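PDB 7ATL: esterase from uncultured bacterium pCosCE1, which hydrolyses carboxylic esters and also shows promiscuous acyltransferase activity, as a family VIII carboxylesterase with the beta-lactamase fold. Local coordinates for residues Arg57-Arg62 and Asn216-Tyr221; Leu136-Gly141 and Glu150-Leu155; Ala320-Ala325 and Gln332-Leu337. All coordinates share one frame; numbering follows the deposited sequence.

Contact 1 of 3, residues Arg57-Arg62 and Asn216-Tyr221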
loop_
_atom_site.group_PDB
_atom_site.type_symbol
_atom_site.label_atom_id
_atom_site.label_comp_id
_atom_site.label_asym_id
_atom_site.label_seq_id
_atom_site.Cartn_x
_atom_site.Cartn_y
_atom_site.Cartn_z
ATOM N N ARG A 57 12.535 -16.039 -2.705
ATOM C CA ARG A 57 11.079 -15.853 -2.899
ATOM C C ARG A 57 10.422 -15.530 -1.554
ATOM O O ARG A 57 9.503 -14.684 -1.534
ATOM C CB ARG A 57 10.497 -17.118 -3.529
ATOM C CG ARG A 57 9.053 -16.967 -3.982
ATOM C CD ARG A 57 8.473 -18.286 -4.435
ATOM N NE ARG A 57 7.037 -18.198 -4.646
ATOM C CZ ARG A 57 6.363 -18.868 -5.572
ATOM N NH1 ARG A 57 6.988 -19.680 -6.412
ATOM N NH2 ARG A 57 5.057 -18.707 -5.684
ATOM N N GLU A 58 10.903 -16.161 -0.475
ATOM C CA GLU A 58 10.359 -16.045 0.912
ATOM C C GLU A 58 10.873 -14.769 1.608
ATOM O O GLU A 58 10.405 -14.503 2.730
ATOM C CB GLU A 58 10.744 -17.245 1.788
ATOM C CG GLU A 58 10.406 -18.602 1.185
ATOM C CD GLU A 58 11.387 -19.126 0.144
ATOM O OE1 GLU A 58 12.603 -18.884 0.305
ATOM O OE2 GLU A 58 10.924 -19.760 -0.831
ATOM N N THR A 59 11.781 -13.996 0.999
ATOM C CA THR A 59 12.301 -12.757 1.632
ATOM C C THR A 59 11.131 -11.836 2.007
ATOM O O THR A 59 10.279 -11.525 1.143
ATOM C CB THR A 59 13.291 -11.998 0.745
ATOM O OG1 THR A 59 14.361 -12.878 0.418
ATOM C CG2 THR A 59 13.835 -10.766 1.435
ATOM N N GLN A 60 11.102 -11.402 3.261
ATOM C CA GLN A 60 10.070 -10.477 3.788
ATOM C C GLN A 60 10.483 -9.036 3.464
ATOM O O GLN A 60 11.710 -8.726 3.428
ATOM C CB GLN A 60 9.888 -10.686 5.289
ATOM C CG GLN A 60 8.488 -10.357 5.760
ATOM C CD GLN A 60 8.383 -10.205 7.261
ATOM O OE1 GLN A 60 9.327 -9.783 7.939
ATOM N NE2 GLN A 60 7.199 -10.506 7.783
ATOM N N PHE A 61 9.493 -8.182 3.230
ATOM C CA PHE A 61 9.727 -6.750 2.943
ATOM C C PHE A 61 8.973 -5.867 3.933
ATOM O O PHE A 61 7.948 -6.279 4.506
ATOM C CB PHE A 61 9.304 -6.392 1.521
ATOM C CG PHE A 61 10.107 -7.040 0.429
ATOM C CD1 PHE A 61 9.870 -8.351 0.067
ATOM C CD2 PHE A 61 11.050 -6.317 -0.270
ATOM C CE1 PHE A 61 10.582 -8.939 -0.962
ATOM C CE2 PHE A 61 11.785 -6.912 -1.285
ATOM C CZ PHE A 61 11.548 -8.222 -1.627
ATOM N N ARG A 62 9.510 -4.674 4.130
ATOM C CA ARG A 62 8.735 -3.522 4.638
ATOM C C ARG A 62 7.752 -3.167 3.529
ATOM O O ARG A 62 8.222 -2.970 2.389
ATOM C CB ARG A 62 9.673 -2.358 4.979
ATOM C CG ARG A 62 10.652 -2.678 6.100
ATOM C CD ARG A 62 11.724 -1.633 6.280
ATOM N NE ARG A 62 12.689 -2.053 7.288
ATOM C CZ ARG A 62 13.713 -2.881 7.079
ATOM N NH1 ARG A 62 13.958 -3.394 5.882
ATOM N NH2 ARG A 62 14.513 -3.170 8.078
ATOM N N ASN A 216 15.808 -12.433 7.587
ATOM C CA ASN A 216 14.972 -12.650 6.370
ATOM C C ASN A 216 14.265 -11.358 5.900
ATOM O O ASN A 216 13.543 -11.426 4.912
ATOM C CB ASN A 216 13.978 -13.797 6.566
ATOM C CG ASN A 216 13.492 -14.352 5.241
ATOM O OD1 ASN A 216 14.271 -14.600 4.313
ATOM N ND2 ASN A 216 12.192 -14.509 5.127
ATOM N N LEU A 217 14.484 -10.209 6.538
ATOM C CA LEU A 217 13.868 -8.920 6.125
ATOM C C LEU A 217 14.818 -8.225 5.151
ATOM O O LEU A 217 15.910 -7.834 5.559
ATOM C CB LEU A 217 13.608 -8.071 7.379
ATOM C CG LEU A 217 12.872 -6.751 7.169
ATOM C CD1 LEU A 217 11.526 -7.000 6.506
ATOM C CD2 LEU A 217 12.693 -6.005 8.483
ATOM N N ALA A 218 14.428 -8.067 3.891
ATOM C CA ALA A 218 15.256 -7.353 2.896
ATOM C C ALA A 218 15.687 -6.001 3.461
ATOM O O ALA A 218 14.874 -5.248 3.984
ATOM C CB ALA A 218 14.523 -7.166 1.601
ATOM N N THR A 219 16.955 -5.698 3.304
ATOM C CA THR A 219 17.529 -4.377 3.617
ATOM C C THR A 219 16.948 -3.315 2.666
ATOM O O THR A 219 17.042 -3.483 1.419
ATOM C CB THR A 219 19.047 -4.501 3.528
ATOM O OG1 THR A 219 19.310 -5.632 4.356
ATOM C CG2 THR A 219 19.769 -3.232 3.932
ATOM N N ALA A 220 16.431 -2.226 3.227
ATOM C CA ALA A 220 15.896 -1.088 2.456
ATOM C C ALA A 220 17.048 -0.247 1.903
ATOM O O ALA A 220 17.932 0.164 2.696
ATOM C CB ALA A 220 14.999 -0.257 3.341
ATOM N N TYR A 221 17.006 0.036 0.607
ATOM C CA TYR A 221 17.953 0.908 -0.128
ATOM C C TYR A 221 17.133 2.054 -0.717
ATOM O O TYR A 221 15.882 1.859 -0.829
ATOM C CB TYR A 221 18.674 0.138 -1.245
ATOM C CG TYR A 221 19.578 -0.959 -0.754
ATOM C CD1 TYR A 221 19.058 -2.180 -0.364
ATOM C CD2 TYR A 221 20.949 -0.770 -0.655
ATOM C CE1 TYR A 221 19.871 -3.180 0.141
ATOM C CE2 TYR A 221 21.778 -1.764 -0.165
ATOM C CZ TYR A 221 21.238 -2.975 0.231
ATOM O OH TYR A 221 22.043 -3.956 0.743
HETATM O O HOH W 1 15.947 -13.062 2.706
HETATM O O HOH W 2 16.283 -5.334 6.806
#
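Gln60 and Leu217 meet backbone to backbone in a single beta bridge, flanked by Gln60 N donating to Asn216 O (2.9 Å) and Ala218 N donating to Gln60 O (2.8 Å). Leu217 CD2 lies 3.4 Å from Arg62 NH2, over one face of the guanidinium and offset toward its rim. The extended Arg62 chain crosses Leu217 at about a right angle and brings NH1 to 2.8 Å from Ala218 O, a weak bond with an N-H...O angle of only 120°; NH2 also reaches Pro251 O and a water donating to Leu217 O. At the other end, Asn216 swings its amide beside its own carbonyl carbon (chi1 -159°), and ND2 reaches Glu58 O (3.0 Å) from above the carbonyl plane. A second water links Asn216 OD1 to Thr59 OG1, whose hydroxyl also bonds Val56 O. Ala218 CB covers one face of the Phe61 ring, 4.0 Å from CE2. The Phe61 side chain starts off away from 216-221, and its ring also packs on Val29 of strand 27-34. Strand 61-62 pairs antiparallel with strand 268-269 through Phe61 and Gly269, while 216-220 is loop laid beside it, running into strand 221-222.

Contact 2 of 3, residues Leu136-Gly141 and Glu150-Leu155. With EDO (1,2-ethanediol), chain F.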
loop_
_atom_site.group_PDB
_atom_site.type_symbol
_atom_site.label_atom_id
_atom_site.label_comp_id
_atom_site.label_asym_id
_atom_site.label_seq_id
_atom_site.Cartn_x
_atom_site.Cartn_y
_atom_site.Cartn_z
ATOM N N LEU A 136 2.412 19.745 14.591
ATOM C CA LEU A 136 1.591 19.009 15.587
ATOM C C LEU A 136 2.279 17.710 16.010
ATOM O O LEU A 136 1.838 17.152 16.993
ATOM C CB LEU A 136 0.210 18.736 14.991
ATOM C CG LEU A 136 -0.833 19.811 15.291
ATOM C CD1 LEU A 136 -2.070 19.614 14.419
ATOM C CD2 LEU A 136 -1.194 19.799 16.778
ATOM N N GLY A 137 3.291 17.233 15.280
ATOM C CA GLY A 137 4.006 15.994 15.636
ATOM C C GLY A 137 3.250 14.749 15.204
ATOM O O GLY A 137 3.429 13.683 15.826
ATOM N N ILE A 138 2.422 14.872 14.177
ATOM C CA ILE A 138 1.709 13.728 13.568
ATOM C C ILE A 138 2.737 12.845 12.845
ATOM O O ILE A 138 3.624 13.371 12.156
ATOM C CB ILE A 138 0.599 14.269 12.650
ATOM C CG1 ILE A 138 -0.486 14.949 13.486
ATOM C CG2 ILE A 138 0.024 13.186 11.751
ATOM C CD1 ILE A 138 -1.297 15.945 12.717
ATOM N N LYS A 139 2.611 11.533 13.006
ATOM C CA LYS A 139 3.492 10.528 12.372
ATOM C C LYS A 139 2.769 9.882 11.187
ATOM O O LYS A 139 1.549 9.680 11.246
ATOM C CB LYS A 139 3.930 9.524 13.441
ATOM C CG LYS A 139 4.631 10.152 14.644
ATOM C CD LYS A 139 5.914 10.902 14.287
ATOM C CE LYS A 139 6.315 11.968 15.285
ATOM N NZ LYS A 139 7.250 12.924 14.655
ATOM N N ASP A 140 3.511 9.567 10.135
ATOM C CA ASP A 140 2.948 8.976 8.893
ATOM C C ASP A 140 2.977 7.448 8.966
ATOM O O ASP A 140 2.427 6.843 8.041
ATOM C CB ASP A 140 3.688 9.497 7.658
ATOM C CG ASP A 140 3.353 10.929 7.265
ATOM O OD1 ASP A 140 2.274 11.445 7.706
ATOM O OD2 ASP A 140 4.154 11.514 6.464
ATOM N N GLY A 141 3.588 6.849 9.994
ATOM C CA GLY A 141 3.610 5.385 10.191
ATOM C C GLY A 141 4.944 4.714 9.854
ATOM O O GLY A 141 5.050 3.498 10.081
ATOM N N GLU A 150 -3.592 5.602 19.028
ATOM C CA GLU A 150 -4.619 6.513 19.581
ATOM C C GLU A 150 -3.993 7.895 19.782
ATOM O O GLU A 150 -4.653 8.884 19.418
ATOM C CB GLU A 150 -5.201 5.973 20.888
ATOM C CG GLU A 150 -6.307 6.870 21.400
ATOM C CD GLU A 150 -7.137 6.349 22.553
ATOM O OE1 GLU A 150 -7.460 7.174 23.433
ATOM O OE2 GLU A 150 -7.501 5.141 22.543
ATOM N N GLN A 151 -2.784 7.954 20.358
ATOM C CA GLN A 151 -2.095 9.230 20.684
ATOM C C GLN A 151 -1.816 9.952 19.363
ATOM O O GLN A 151 -2.090 11.160 19.284
ATOM C CB GLN A 151 -0.825 9.011 21.511
ATOM C CG GLN A 151 -1.065 8.708 22.982
ATOM C CD GLN A 151 0.169 8.108 23.613
ATOM O OE1 GLN A 151 1.175 7.828 22.971
ATOM N NE2 GLN A 151 0.114 7.874 24.902
ATOM N N ASN A 152 -1.408 9.222 18.329
ATOM C CA ASN A 152 -1.128 9.826 16.999
ATOM C C ASN A 152 -2.411 10.352 16.344
ATOM O O ASN A 152 -2.361 11.429 15.707
ATOM C CB ASN A 152 -0.421 8.863 16.054
ATOM C CG ASN A 152 0.164 9.600 14.872
ATOM O OD1 ASN A 152 0.737 10.675 15.053
ATOM N ND2 ASN A 152 0.005 9.037 13.674
ATOM N N LEU A 153 -3.521 9.631 16.479
ATOM C CA LEU A 153 -4.799 10.024 15.830
ATOM C C LEU A 153 -5.460 11.174 16.619
ATOM O O LEU A 153 -6.212 11.967 15.984
ATOM C CB LEU A 153 -5.713 8.798 15.690
ATOM C CG LEU A 153 -5.184 7.686 14.784
ATOM C CD1 LEU A 153 -6.212 6.582 14.623
ATOM C CD2 LEU A 153 -4.764 8.216 13.419
ATOM N N ARG A 154 -5.191 11.286 17.923
ATOM C CA ARG A 154 -5.677 12.443 18.711
ATOM C C ARG A 154 -4.926 13.688 18.247
ATOM O O ARG A 154 -5.542 14.782 18.248
ATOM C CB ARG A 154 -5.563 12.210 20.219
ATOM C CG ARG A 154 -6.654 11.296 20.777
ATOM C CD ARG A 154 -6.309 10.760 22.161
ATOM N NE ARG A 154 -7.404 10.006 22.742
ATOM C CZ ARG A 154 -8.522 10.529 23.241
ATOM N NH1 ARG A 154 -8.731 11.832 23.215
ATOM N NH2 ARG A 154 -9.454 9.732 23.741
ATOM N N LEU A 155 -3.675 13.536 17.822
ATOM C CA LEU A 155 -2.913 14.681 17.273
ATOM C C LEU A 155 -3.533 15.057 15.922
ATOM O O LEU A 155 -3.787 16.258 15.689
ATOM C CB LEU A 155 -1.424 14.312 17.176
ATOM C CG LEU A 155 -0.659 14.165 18.504
ATOM C CD1 LEU A 155 0.818 13.902 18.235
ATOM C CD2 LEU A 155 -0.792 15.388 19.408
HETATM C C1 EDO F . 6.688 15.852 13.404
HETATM O O1 EDO F . 5.914 14.672 13.134
HETATM C C2 EDO F . 7.378 16.430 12.222
HETATM O O2 EDO F . 8.223 17.523 12.491
#
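Asn152, on the helix 149-157, grips the backbone of Lys139 with both ends of its carboxamide. The segment starts at a distance from the loop with Glu150, which takes both NE and NH2 of Arg154 on the single oxygen OE1, a side-on salt bridge within the helix with NE at 2.9 Å from OE1; Arg154 also makes a cation-pi contact with Trp96. One residue past Gln151, the side chain of Asn152 leaves the helix with CG anti to its backbone N (chi1 -165°), which carries the amide across to the loop. There OD1 accepts from Lys139 N (2.9 Å) in a nearly straight bond of 166°, while ND2 donates to Lys139 O (2.9 Å), which lies close to the amide plane. The pair gives OD1 and ND2 each a backbone partner and fixes the rotation of the amide. Ile138 CA also rests 3.5 Å from Asn152 OD1. After Leu153, which turns to Val177 and Ala180 of helix 174-186, Leu155 points its side chain at the loop: CD1 sits 3.6 Å from Gly137 O and equally near Leu136 O, and CB packs against Ile138 CG1. On the loop, Lys139 NZ binds a 1,2-ethanediol, probably from the crystallisation liquor. Gly137, with positive phi, closes helix 132-136 in a Schellman motif; the loop between helices 132-136 and 149-157 starts at this Schellman end and is bonded through the backbone of Lys139 to an asparagine of the second helix.

Contact 3 of 3, residues Ala320-Ala325 and Gln332-Leu337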
loop_
_atom_site.group_PDB
_atom_site.type_symbol
_atom_site.label_atom_id
_atom_site.label_comp_id
_atom_site.label_asym_id
_atom_site.label_seq_id
_atom_site.Cartn_x
_atom_site.Cartn_y
_atom_site.Cartn_z
ATOM N N ALA A 320 -6.084 2.308 -6.976
ATOM C CA ALA A 320 -6.516 3.140 -8.118
ATOM C C ALA A 320 -7.230 2.249 -9.144
ATOM O O ALA A 320 -6.825 1.065 -9.313
ATOM C CB ALA A 320 -5.332 3.845 -8.748
ATOM N N VAL A 321 -8.255 2.811 -9.790
ATOM C CA VAL A 321 -9.114 2.118 -10.775
ATOM C C VAL A 321 -8.824 2.745 -12.124
ATOM O O VAL A 321 -8.935 3.968 -12.212
ATOM C CB VAL A 321 -10.598 2.268 -10.416
ATOM C CG1 VAL A 321 -11.505 1.804 -11.564
ATOM C CG2 VAL A 321 -10.919 1.551 -9.115
ATOM N N LEU A 322 -8.496 1.928 -13.118
ATOM C CA LEU A 322 -8.266 2.388 -14.505
ATOM C C LEU A 322 -9.631 2.567 -15.160
ATOM O O LEU A 322 -10.377 1.581 -15.240
ATOM C CB LEU A 322 -7.428 1.333 -15.223
ATOM C CG LEU A 322 -7.004 1.688 -16.639
ATOM C CD1 LEU A 322 -6.247 3.001 -16.639
ATOM C CD2 LEU A 322 -6.151 0.579 -17.239
ATOM N N GLU A 323 -9.985 3.790 -15.531
ATOM C CA GLU A 323 -11.235 4.091 -16.286
ATOM C C GLU A 323 -10.923 4.190 -17.793
ATOM O O GLU A 323 -11.792 3.825 -18.570
ATOM C CB GLU A 323 -11.872 5.386 -15.778
ATOM C CG GLU A 323 -12.472 5.310 -14.379
ATOM C CD GLU A 323 -13.828 5.995 -14.258
ATOM O OE1 GLU A 323 -14.816 5.320 -14.549
ATOM O OE2 GLU A 323 -13.898 7.201 -13.896
ATOM N N ASP A 324 -9.726 4.653 -18.184
ATOM C CA ASP A 324 -9.373 4.944 -19.592
ATOM C C ASP A 324 -7.940 4.499 -19.892
ATOM O O ASP A 324 -7.036 5.362 -19.866
ATOM C CB ASP A 324 -9.563 6.427 -19.882
ATOM C CG ASP A 324 -9.454 6.796 -21.352
ATOM O OD1 ASP A 324 -8.793 6.061 -22.118
ATOM O OD2 ASP A 324 -10.019 7.829 -21.717
ATOM N N ALA A 325 -7.763 3.226 -20.260
ATOM C CA ALA A 325 -6.450 2.603 -20.571
ATOM C C ALA A 325 -5.677 3.386 -21.649
ATOM O O ALA A 325 -4.420 3.462 -21.544
ATOM C CB ALA A 325 -6.650 1.165 -20.971
ATOM N N GLN A 332 -2.721 -2.462 -19.724
ATOM C CA GLN A 332 -3.726 -2.905 -18.719
ATOM C C GLN A 332 -5.115 -2.534 -19.246
ATOM O O GLN A 332 -5.225 -1.588 -20.013
ATOM C CB GLN A 332 -3.499 -2.261 -17.354
ATOM C CG GLN A 332 -2.149 -2.566 -16.742
ATOM C CD GLN A 332 -1.740 -1.592 -15.663
ATOM O OE1 GLN A 332 -1.727 -0.376 -15.841
ATOM N NE2 GLN A 332 -1.382 -2.150 -14.522
ATOM N N HIS A 333 -6.133 -3.280 -18.855
ATOM C CA HIS A 333 -7.520 -3.077 -19.332
ATOM C C HIS A 333 -8.318 -2.308 -18.268
ATOM O O HIS A 333 -8.000 -2.416 -17.061
ATOM C CB HIS A 333 -8.165 -4.425 -19.677
ATOM C CG HIS A 333 -7.531 -5.169 -20.811
ATOM N ND1 HIS A 333 -6.421 -5.961 -20.643
ATOM C CD2 HIS A 333 -7.910 -5.322 -22.105
ATOM C CE1 HIS A 333 -6.114 -6.523 -21.797
ATOM N NE2 HIS A 333 -7.014 -6.155 -22.705
ATOM N N ASN A 334 -9.356 -1.598 -18.700
ATOM C CA ASN A 334 -10.265 -0.877 -17.790
ATOM C C ASN A 334 -10.736 -1.842 -16.715
ATOM O O ASN A 334 -10.947 -3.003 -17.049
ATOM C CB ASN A 334 -11.404 -0.229 -18.554
ATOM C CG ASN A 334 -10.900 0.835 -19.507
ATOM O OD1 ASN A 334 -9.869 1.477 -19.315
ATOM N ND2 ASN A 334 -11.634 1.018 -20.574
ATOM N N GLY A 335 -10.845 -1.356 -15.472
ATOM C CA GLY A 335 -11.237 -2.139 -14.282
ATOM C C GLY A 335 -10.041 -2.608 -13.456
ATOM O O GLY A 335 -10.268 -3.173 -12.368
ATOM N N THR A 336 -8.822 -2.438 -13.985
ATOM C CA THR A 336 -7.544 -2.766 -13.319
ATOM C C THR A 336 -7.483 -2.012 -11.992
ATOM O O THR A 336 -7.797 -0.815 -11.975
ATOM C CB THR A 336 -6.349 -2.423 -14.206
ATOM O OG1 THR A 336 -6.283 -3.432 -15.205
ATOM C CG2 THR A 336 -5.039 -2.417 -13.462
ATOM N N LEU A 337 -7.173 -2.728 -10.919
ATOM C CA LEU A 337 -6.939 -2.158 -9.575
ATOM C C LEU A 337 -5.433 -2.196 -9.353
ATOM O O LEU A 337 -4.856 -3.268 -9.563
ATOM C CB LEU A 337 -7.683 -2.986 -8.525
ATOM C CG LEU A 337 -7.756 -2.353 -7.136
ATOM C CD1 LEU A 337 -8.695 -1.152 -7.151
ATOM C CD2 LEU A 337 -8.194 -3.372 -6.091
#
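Two short backbone runs lie antiparallel here: Val321 and Leu337 form a non-hydrogen-bonded pair, and beside it Leu322 N donates to Thr336 O (3.1 Å) while Gly335 N donates to Leu322 O (3.0 Å). The chain of 332-337 bends through a type II turn from His333 to Thr336, with Gly335 at positive phi in its third position. Thr336 N bonds back to His333 O, and the same oxygen takes Thr336 OG1 at 2.7 Å, so one carbonyl holds the turn with two donors from one residue. Leu322 carries the apolar part of the contact. Its side chain leaves with CG trans to the main-chain nitrogen (chi1 -176°), which directs CD2 to within 3.5 Å of His333 O and also near Gln332 CB, while its CB meets Thr336 CB. On the face bearing Val321 and Leu337, Val321 CG2 touches Leu337 CD1, the two side chains crossing at a slant. Asn334 crosses Leu322 at about a right angle and sends OD1 onto Ala325 N (2.9 Å, 145°) in the plane of its amide carbonyl. Asp324 is the N-cap of helix 325-328 and its OD1 takes Leu327 N, so separate side chains serve two backbone N-H groups at the start of this helix. Trp313 of strand 313-315 packs on Leu322, Gln332 and Thr336, while His333 bonds to Asp350. The chemistry is therefore mostly backbone pairing reinforced by one side-chain bond, Asn334 OD1 to Ala325 N, next to the Asp324 N-cap: Asn334 ties the turn to the beginning of helix 325-328, and the helix-containing connection between strands 320-322 and 337-341 is held closed where it leaves and rejoins the sheet.

How the contacts relate
The three contacts fall within a single beta-lactamase-like fold without touching one another. Contact 1 is the most buried and joins sequence-distant stretches beside the small two-strand sheet; contact 2 is nested within the chain span closed by contact 1, yet the centres of contacts 1 and 2 are 27 Å apart. Contacts 2 and 3 are partly buried, lie on opposite sides of the chain's centre and each close a short local excursion. No two contacts share a helix or strand. Backbone pairing dominates contacts 1 and 3, with an arginine and two waters added in the first and an asparagine side chain bonded to the first turn of a helix in the third, whereas contact 2 relies on a side-chain amide bonded to a loop backbone.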